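Local coordinates for protein giardin subunit alpha-1 (Giardia intestinalis, PDB 4EVF) that binds calcium and, in a calcium-dependent way, phospholipids, binds phosphatidylserine, and takes part in attachment of the parasite to the intestinal mucosa, at residues E20-I23 and A24-S28. Numbering follows the deposited sequence.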
ATOM      1  N   GLU A  20      -4.329 -10.973 -21.108  1.00 29.85           N
ATOM      2  CA  GLU A  20      -4.221 -10.273 -19.823  1.00 27.89           C
ATOM      3  C   GLU A  20      -3.145 -10.832 -18.902  1.00 25.60           C
ATOM      4  O   GLU A  20      -2.360 -10.078 -18.310  1.00 25.67           O
ATOM      5  CB  GLU A  20      -5.567 -10.271 -19.098  1.00 32.72           C
ATOM      6  CG  GLU A  20      -6.571  -9.308 -19.682  1.00 31.85           C
ATOM      7  CD  GLU A  20      -7.870  -9.290 -18.899  1.00 34.24           C
ATOM      8  OE1 GLU A  20      -8.254 -10.341 -18.336  1.00 39.42           O
ATOM      9  OE2 GLU A  20      -8.500  -8.220 -18.839  1.00 34.92           O
ATOM     10  N   VAL A  21      -3.110 -12.150 -18.762  1.00 26.52           N
ATOM     11  CA  VAL A  21      -2.107 -12.756 -17.903  1.00 28.69           C
ATOM     12  C   VAL A  21      -0.703 -12.464 -18.433  1.00 22.83           C
ATOM     13  O   VAL A  21       0.233 -12.260 -17.657  1.00 22.64           O
ATOM     14  CB  VAL A  21      -2.327 -14.269 -17.721  1.00 22.72           C
ATOM     15  CG1 VAL A  21      -1.213 -14.862 -16.884  1.00 27.87           C
ATOM     16  CG2 VAL A  21      -3.670 -14.532 -17.055  1.00 24.01           C
ATOM     17  N   GLN A  22      -0.557 -12.431 -19.756  1.00 26.97           N
ATOM     18  CA  GLN A  22       0.744 -12.134 -20.352  1.00 24.67           C
ATOM     19  C   GLN A  22       1.194 -10.694 -20.072  1.00 21.78           C
ATOM     20  O   GLN A  22       2.378 -10.440 -19.828  1.00 23.74           O
ATOM     21  CB  GLN A  22       0.743 -12.422 -21.856  1.00 26.80           C
ATOM     22  CG  GLN A  22       2.072 -12.143 -22.541  1.00 28.44           C
ATOM     23  CD  GLN A  22       3.231 -12.938 -21.954  1.00 28.60           C
ATOM     24  OE1 GLN A  22       3.035 -13.842 -21.138  1.00 32.61           O
ATOM     25  NE2 GLN A  22       4.450 -12.599 -22.368  1.00 36.18           N
ATOM     26  N   ILE A  23       0.262  -9.749 -20.108  1.00 20.74           N
ATOM     27  CA  ILE A  23       0.603  -8.377 -19.742  1.00 21.77           C
ATOM     28  C   ILE A  23       0.984  -8.323 -18.266  1.00 23.39           C
ATOM     29  O   ILE A  23       1.973  -7.690 -17.889  1.00 19.21           O
ATOM     30  CB  ILE A  23      -0.550  -7.405 -20.036  1.00 20.90           C
ATOM     31  CG1 ILE A  23      -0.854  -7.385 -21.536  1.00 21.14           C
ATOM     32  CG2 ILE A  23      -0.249  -6.012 -19.479  1.00 19.62           C
ATOM     33  CD1 ILE A  23      -2.190  -6.760 -21.871  1.00 21.02           C
ATOM     34  N   ALA A  24       0.203  -9.006 -17.433  1.00 18.51           N
ATOM     35  CA  ALA A  24       0.501  -9.100 -16.016  1.00 18.60           C
ATOM     36  C   ALA A  24       1.861  -9.747 -15.799  1.00 19.29           C
ATOM     37  O   ALA A  24       2.635  -9.306 -14.949  1.00 20.14           O
ATOM     38  CB  ALA A  24      -0.607  -9.888 -15.274  1.00 21.74           C
ATOM     39  N   PHE A  25       2.169 -10.776 -16.579  1.00 17.88           N
ATOM     40  CA  PHE A  25       3.430 -11.479 -16.379  1.00 22.93           C
ATOM     41  C   PHE A  25       4.630 -10.585 -16.692  1.00 20.88           C
ATOM     42  O   PHE A  25       5.623 -10.575 -15.952  1.00 24.11           O
ATOM     43  CB  PHE A  25       3.519 -12.762 -17.208  1.00 23.85           C
ATOM     44  CG  PHE A  25       4.857 -13.438 -17.093  1.00 27.07           C
ATOM     45  CD1 PHE A  25       5.227 -14.060 -15.915  1.00 27.69           C
ATOM     46  CD2 PHE A  25       5.760 -13.415 -18.147  1.00 28.72           C
ATOM     47  CE1 PHE A  25       6.467 -14.662 -15.791  1.00 32.87           C
ATOM     48  CE2 PHE A  25       6.996 -14.018 -18.033  1.00 26.72           C
ATOM     49  CZ  PHE A  25       7.353 -14.641 -16.853  1.00 31.28           C
ATOM     50  N   ILE A  26       4.540  -9.859 -17.801  1.00 21.76           N
ATOM     51  CA  ILE A  26       5.600  -8.929 -18.181  1.00 20.57           C
ATOM     52  C   ILE A  26       5.732  -7.834 -17.133  1.00 20.01           C
ATOM     53  O   ILE A  26       6.835  -7.480 -16.726  1.00 20.86           O
ATOM     54  CB  ILE A  26       5.342  -8.291 -19.556  1.00 23.45           C
ATOM     55  CG1 ILE A  26       5.390  -9.360 -20.654  1.00 25.74           C
ATOM     56  CG2 ILE A  26       6.372  -7.210 -19.827  1.00 22.16           C
ATOM     57  CD1 ILE A  26       4.688  -8.962 -21.931  1.00 20.89           C
ATOM     58  N   ALA A  27       4.603  -7.295 -16.684  1.00 21.88           N
ATOM     59  CA  ALA A  27       4.651  -6.253 -15.672  1.00 21.54           C
ATOM     60  C   ALA A  27       5.320  -6.778 -14.405  1.00 23.16           C
ATOM     61  O   ALA A  27       6.043  -6.045 -13.733  1.00 20.78           O
ATOM     62  CB  ALA A  27       3.258  -5.724 -15.375  1.00 21.97           C
ATOM     63  N   SER A  28       5.089  -8.058 -14.100  1.00 19.91           N
ATOM     64  CA  SER A  28       5.544  -8.664 -12.848  1.00 19.18           C
ATOM     65  C   SER A  28       7.061  -8.855 -12.826  1.00 22.61           C
ATOM     66  O   SER A  28       7.668  -9.014 -11.769  1.00 22.93           O
ATOM     67  CB  SER A  28       4.869 -10.022 -12.653  1.00 19.56           C
ATOM     68  OG  SER A  28       5.528 -11.042 -13.388  1.00 22.24           O
TER
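Ala24, Phe25, Ile26 and Ala27 each donate their backbone N-H to the carbonyl four residues earlier, so 20-23 and 24-28 form one short alpha-helix of the all-helical annexin fold, within the predicted first annexin repeat. Ala24 N to Glu20 O, at 2.9 Å, is nearly straight, whereas Phe25 N reaches Val21 O at 2.7 Å with a more bent 142° at the hydrogen. Gln22 carries the side-chain contact. With CG anti to the backbone N and a bend at chi2 (58°), its amide turns toward the next turn of the helix and comes alongside Phe25 and Ile26, with OE1 near Phe25 and NE2 near Ile26. NE2 lies 3.7 Å from the Ile26 CD1 methyl, a van der Waals contact, while OE1 stands 4.1 Å from Phe25 CD2, the amide and ring planes being 32° apart. Ile26 also folds back along the helix: its CG1 is 3.3 Å from Gln22 O, the carbonyl that accepts Ile26 N. Ile23 and Ile26 face helix 4-16, Ala24 and Ala27 meet helix 62-70, and Val21 and Phe25 touch Thr290 of helix 284-292, joining the first repeat to the C-terminal part of the chain. There Glu20 also forms a salt bridge with Arg283. The Ser28 hydroxyl turns back toward the preceding turn, and OG donates to Phe25 O at 2.6 Å.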